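Long-range contact in primase X domain-containing protein (Sulfolobus solfataricus, PDB 4WYH), which is a noncatalytic subunit of the archaeal eukaryotic-type primase, needed for efficient synthesis of primers: residues A[50-62]-A[94-106]. Numbering follows the deposited sequence.
Sequences FILYVASRYLVNV and VINGVKKKGLLPW
Asn61 lays its amide against the end of helix 88-101, and ND2 spends both hydrogens there, on Val98 O at 2.9 Å and Leu103 O at 2.7 Å. Both oxygens lie close to the amide plane, although ND2 sits above the carbonyl plane of Val98. Asn61 OD1 accepts from a water that also donates to Lys99 O. One helical turn back, Arg57, extended from CG to NE, reaches across the chain that leaves the helix. Arg57 NH1 hydrogen-bonds to Leu104 O at 2.9 Å, close to the guanidinium plane; Leu103 CD1 covers one face of that group and Tyr53 CA lies over the other. Pro105 packs CB on Val54 CG1 and CD on Val62 CG2. Trp106 N bonds to Tyr53 O (3.0 Å), and the two side chains run alongside. Their rings form an offset stack with planes 29° apart, while Tyr53 CB sits over the five-membered ring of Trp106; Arg110 adds a cation-pi contact to this indole. Val60 CG1 presses tightly on Lys99 CB at 3.5 Å. The helices cross at -55° with Val98 as a single knob among Ser56, Arg57, Val60 and Asn61, in the all-helical fold of the PriX family, the chain after Gly102 strapped across helix 47-63.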
loop_
_atom_site.group_PDB
_atom_site.type_symbol
_atom_site.label_atom_id
_atom_site.label_comp_id
_atom_site.label_asym_id
_atom_site.label_seq_id
_atom_site.Cartn_x
_atom_site.Cartn_y
_atom_site.Cartn_z
ATOM N N PHE A 50 3.091 2.447 3.405
ATOM C CA PHE A 50 2.873 1.850 2.073
ATOM C C PHE A 50 1.397 1.924 1.778
ATOM O O PHE A 50 1.013 2.300 0.716
ATOM C CB PHE A 50 3.338 0.408 2.032
ATOM C CG PHE A 50 3.160 -0.250 0.677
ATOM C CD1 PHE A 50 3.939 0.149 -0.372
ATOM C CD2 PHE A 50 2.167 -1.163 0.454
ATOM C CE1 PHE A 50 3.804 -0.420 -1.606
ATOM C CE2 PHE A 50 2.014 -1.739 -0.812
ATOM C CZ PHE A 50 2.831 -1.344 -1.832
ATOM N N ILE A 51 0.550 1.611 2.742
ATOM C CA ILE A 51 -0.914 1.790 2.560
ATOM C C ILE A 51 -1.347 3.229 2.300
ATOM O O ILE A 51 -2.083 3.491 1.349
ATOM C CB ILE A 51 -1.735 1.213 3.771
ATOM C CG1 ILE A 51 -1.584 -0.312 3.865
ATOM C CG2 ILE A 51 -3.216 1.654 3.726
ATOM C CD1 ILE A 51 -2.136 -0.866 5.188
ATOM N N LEU A 52 -0.879 4.167 3.090
ATOM C CA LEU A 52 -1.285 5.554 2.914
ATOM C C LEU A 52 -0.782 6.158 1.596
ATOM O O LEU A 52 -1.526 6.831 0.907
ATOM C CB LEU A 52 -0.788 6.396 4.075
ATOM C CG LEU A 52 -1.092 7.886 4.088
ATOM C CD1 LEU A 52 -2.598 8.098 3.968
ATOM C CD2 LEU A 52 -0.520 8.528 5.328
ATOM N N TYR A 53 0.478 5.888 1.239
ATOM C CA TYR A 53 1.142 6.642 0.161
ATOM C C TYR A 53 1.106 5.956 -1.158
ATOM O O TYR A 53 1.257 6.625 -2.205
ATOM C CB TYR A 53 2.612 7.107 0.570
ATOM C CG TYR A 53 2.647 8.055 1.756
ATOM C CD1 TYR A 53 2.205 9.335 1.633
ATOM C CD2 TYR A 53 3.112 7.651 3.016
ATOM C CE1 TYR A 53 2.192 10.183 2.723
ATOM C CE2 TYR A 53 3.079 8.472 4.115
ATOM C CZ TYR A 53 2.595 9.737 3.972
ATOM O OH TYR A 53 2.592 10.614 5.012
ATOM N N VAL A 54 0.898 4.636 -1.152
ATOM C CA VAL A 54 1.013 3.865 -2.341
ATOM C C VAL A 54 -0.217 2.984 -2.605
ATOM O O VAL A 54 -0.933 3.206 -3.579
ATOM C CB VAL A 54 2.327 3.030 -2.331
ATOM C CG1 VAL A 54 2.458 2.264 -3.615
ATOM C CG2 VAL A 54 3.529 3.919 -2.026
ATOM N N ALA A 55 -0.458 1.985 -1.776
ATOM C CA ALA A 55 -1.390 0.949 -2.149
ATOM C C ALA A 55 -2.821 1.443 -2.234
ATOM O O ALA A 55 -3.524 1.130 -3.188
ATOM C CB ALA A 55 -1.279 -0.204 -1.190
ATOM N N SER A 56 -3.264 2.219 -1.268
ATOM C CA SER A 56 -4.644 2.714 -1.292
ATOM C C SER A 56 -4.906 3.540 -2.580
ATOM O O SER A 56 -5.902 3.325 -3.228
ATOM C CB SER A 56 -4.986 3.591 -0.059
ATOM O OG SER A 56 -4.183 4.747 -0.015
ATOM N N ARG A 57 -3.972 4.431 -2.915
ATOM C CA ARG A 57 -4.074 5.279 -4.097
ATOM C C ARG A 57 -4.040 4.473 -5.389
ATOM O O ARG A 57 -4.776 4.744 -6.291
ATOM C CB ARG A 57 -2.918 6.232 -4.096
ATOM C CG ARG A 57 -2.764 7.035 -2.797
ATOM C CD ARG A 57 -1.677 8.052 -2.960
ATOM N NE ARG A 57 -1.484 8.829 -1.781
ATOM C CZ ARG A 57 -0.706 9.886 -1.717
ATOM N NH1 ARG A 57 -0.032 10.292 -2.801
ATOM N NH2 ARG A 57 -0.563 10.521 -0.557
ATOM N N TYR A 58 -3.179 3.465 -5.468
ATOM C CA TYR A 58 -3.191 2.583 -6.617
ATOM C C TYR A 58 -4.533 1.883 -6.820
ATOM O O TYR A 58 -5.139 1.895 -7.897
ATOM C CB TYR A 58 -2.094 1.570 -6.449
ATOM C CG TYR A 58 -2.141 0.413 -7.424
ATOM C CD1 TYR A 58 -1.927 0.619 -8.758
ATOM C CD2 TYR A 58 -2.467 -0.907 -6.980
ATOM C CE1 TYR A 58 -2.000 -0.453 -9.672
ATOM C CE2 TYR A 58 -2.561 -1.982 -7.876
ATOM C CZ TYR A 58 -2.283 -1.747 -9.192
ATOM O OH TYR A 58 -2.295 -2.713 -10.114
ATOM N N LEU A 59 -4.999 1.228 -5.770
ATOM C CA LEU A 59 -6.220 0.481 -5.828
ATOM C C LEU A 59 -7.408 1.355 -6.246
ATOM O O LEU A 59 -8.165 1.030 -7.150
ATOM C CB LEU A 59 -6.477 -0.181 -4.460
ATOM C CG LEU A 59 -5.531 -1.317 -4.062
ATOM C CD1 LEU A 59 -5.857 -1.770 -2.645
ATOM C CD2 LEU A 59 -5.708 -2.413 -5.083
ATOM N N VAL A 60 -7.544 2.483 -5.614
ATOM C CA VAL A 60 -8.687 3.343 -5.822
ATOM C C VAL A 60 -8.606 4.162 -7.130
ATOM O O VAL A 60 -9.590 4.244 -7.917
ATOM C CB VAL A 60 -8.847 4.253 -4.586
ATOM C CG1 VAL A 60 -9.894 5.327 -4.816
ATOM C CG2 VAL A 60 -9.177 3.386 -3.356
ATOM N N ASN A 61 -7.454 4.755 -7.381
ATOM C CA ASN A 61 -7.365 5.786 -8.412
ATOM C C ASN A 61 -6.774 5.321 -9.702
ATOM O O ASN A 61 -7.041 5.922 -10.759
ATOM C CB ASN A 61 -6.621 7.008 -7.865
ATOM C CG ASN A 61 -7.438 7.732 -6.816
ATOM O OD1 ASN A 61 -8.689 7.682 -6.790
ATOM N ND2 ASN A 61 -6.723 8.352 -5.883
ATOM N N VAL A 62 -6.025 4.235 -9.640
ATOM C CA VAL A 62 -5.423 3.629 -10.841
ATOM C C VAL A 62 -6.180 2.366 -11.277
ATOM O O VAL A 62 -6.596 2.266 -12.399
ATOM C CB VAL A 62 -3.950 3.296 -10.647
ATOM C CG1 VAL A 62 -3.355 2.838 -11.975
ATOM C CG2 VAL A 62 -3.170 4.506 -10.131
ATOM N N VAL A 94 -8.608 6.407 4.981
ATOM C CA VAL A 94 -7.621 6.526 3.916
ATOM C C VAL A 94 -8.219 6.377 2.524
ATOM O O VAL A 94 -7.922 7.162 1.624
ATOM C CB VAL A 94 -6.530 5.464 4.096
ATOM C CG1 VAL A 94 -5.563 5.495 2.920
ATOM C CG2 VAL A 94 -5.771 5.647 5.418
ATOM N N ILE A 95 -8.967 5.285 2.322
ATOM C CA ILE A 95 -9.586 4.952 1.046
ATOM C C ILE A 95 -10.482 6.113 0.614
ATOM O O ILE A 95 -10.379 6.547 -0.513
ATOM C CB ILE A 95 -10.430 3.656 1.119
ATOM C CG1 ILE A 95 -9.514 2.437 1.316
ATOM C CG2 ILE A 95 -11.339 3.505 -0.106
ATOM C CD1 ILE A 95 -10.290 1.271 1.889
ATOM N N ASN A 96 -11.327 6.612 1.525
ATOM C CA ASN A 96 -12.183 7.748 1.171
ATOM C C ASN A 96 -11.369 8.969 0.830
ATOM O O ASN A 96 -11.666 9.619 -0.161
ATOM C CB ASN A 96 -13.098 8.090 2.336
ATOM C CG ASN A 96 -14.106 9.170 1.964
ATOM O OD1 ASN A 96 -15.065 8.886 1.253
ATOM N ND2 ASN A 96 -13.909 10.383 2.449
ATOM N N GLY A 97 -10.350 9.301 1.658
ATOM C CA GLY A 97 -9.518 10.510 1.420
ATOM C C GLY A 97 -8.768 10.500 0.091
ATOM O O GLY A 97 -8.693 11.521 -0.612
ATOM N N VAL A 98 -8.139 9.363 -0.241
ATOM C CA VAL A 98 -7.375 9.262 -1.495
ATOM C C VAL A 98 -8.292 9.287 -2.670
ATOM O O VAL A 98 -7.921 9.830 -3.733
ATOM C CB VAL A 98 -6.452 8.036 -1.598
ATOM C CG1 VAL A 98 -5.462 8.018 -0.480
ATOM C CG2 VAL A 98 -7.159 6.684 -1.791
ATOM N N LYS A 99 -9.477 8.694 -2.536
ATOM C CA LYS A 99 -10.483 8.755 -3.601
ATOM C C LYS A 99 -10.957 10.163 -3.841
ATOM O O LYS A 99 -11.123 10.573 -5.000
ATOM C CB LYS A 99 -11.696 7.866 -3.277
ATOM C CG LYS A 99 -12.746 7.793 -4.415
ATOM C CD LYS A 99 -13.874 6.827 -4.085
ATOM C CE LYS A 99 -14.828 6.593 -5.249
ATOM N NZ LYS A 99 -14.241 5.722 -6.324
ATOM N N LYS A 100 -11.245 10.884 -2.776
ATOM C CA LYS A 100 -11.722 12.261 -2.916
ATOM C C LYS A 100 -10.697 13.187 -3.583
ATOM O O LYS A 100 -11.070 14.004 -4.447
ATOM C CB LYS A 100 -12.122 12.829 -1.551
ATOM C CG LYS A 100 -13.475 12.376 -1.113
ATOM C CD LYS A 100 -14.177 13.356 -0.200
ATOM C CE LYS A 100 -15.357 12.675 0.485
ATOM N NZ LYS A 100 -16.364 13.721 0.724
ATOM N N LYS A 101 -9.412 13.095 -3.167
ATOM C CA LYS A 101 -8.384 13.974 -3.680
ATOM C C LYS A 101 -7.734 13.489 -4.972
ATOM O O LYS A 101 -6.965 14.235 -5.619
ATOM C CB LYS A 101 -7.353 14.294 -2.577
ATOM C CG LYS A 101 -7.937 15.037 -1.358
ATOM C CD LYS A 101 -6.959 15.163 -0.178
ATOM C CE LYS A 101 -6.967 13.960 0.745
ATOM N NZ LYS A 101 -8.330 13.640 1.168
ATOM N N GLY A 102 -8.060 12.281 -5.399
ATOM C CA GLY A 102 -7.454 11.699 -6.563
ATOM C C GLY A 102 -5.932 11.500 -6.471
ATOM O O GLY A 102 -5.228 11.572 -7.465
ATOM N N LEU A 103 -5.432 11.211 -5.295
ATOM C CA LEU A 103 -3.997 11.141 -5.082
ATOM C C LEU A 103 -3.416 9.955 -5.755
ATOM O O LEU A 103 -4.042 8.898 -5.808
ATOM C CB LEU A 103 -3.657 11.128 -3.602
ATOM C CG LEU A 103 -4.145 12.240 -2.689
ATOM C CD1 LEU A 103 -3.575 12.122 -1.298
ATOM C CD2 LEU A 103 -3.909 13.611 -3.242
ATOM N N LEU A 104 -2.227 10.167 -6.337
ATOM C CA LEU A 104 -1.490 9.150 -7.048
ATOM C C LEU A 104 -0.430 8.427 -6.212
ATOM O O LEU A 104 0.255 9.033 -5.408
ATOM C CB LEU A 104 -0.744 9.773 -8.205
ATOM C CG LEU A 104 -1.612 10.468 -9.232
ATOM C CD1 LEU A 104 -0.737 11.420 -10.065
ATOM C CD2 LEU A 104 -2.262 9.433 -10.109
ATOM N N PRO A 105 -0.282 7.110 -6.419
ATOM C CA PRO A 105 0.692 6.375 -5.595
ATOM C C PRO A 105 2.085 6.978 -5.759
ATOM O O PRO A 105 2.428 7.407 -6.848
ATOM C CB PRO A 105 0.615 4.968 -6.147
ATOM C CG PRO A 105 0.165 5.139 -7.544
ATOM C CD PRO A 105 -0.831 6.255 -7.479
ATOM N N TRP A 106 2.866 7.096 -4.687
ATOM C CA TRP A 106 4.283 7.473 -4.841
ATOM C C TRP A 106 5.052 6.500 -5.788
ATOM O O TRP A 106 4.885 5.272 -5.766
ATOM C CB TRP A 106 4.937 7.419 -3.486
ATOM C CG TRP A 106 4.679 8.519 -2.558
ATOM C CD1 TRP A 106 3.680 9.487 -2.619
ATOM C CD2 TRP A 106 5.423 8.783 -1.383
ATOM N NE1 TRP A 106 3.810 10.329 -1.588
ATOM C CE2 TRP A 106 4.848 9.922 -0.778
ATOM C CE3 TRP A 106 6.498 8.154 -0.759
ATOM C CZ2 TRP A 106 5.319 10.446 0.433
ATOM C CZ3 TRP A 106 6.983 8.694 0.407
ATOM C CH2 TRP A 106 6.384 9.829 0.992
HETATM O O HOH W 1 1.704 12.364 -3.174
HETATM O O HOH W 2 -10.881 9.367 -7.343
#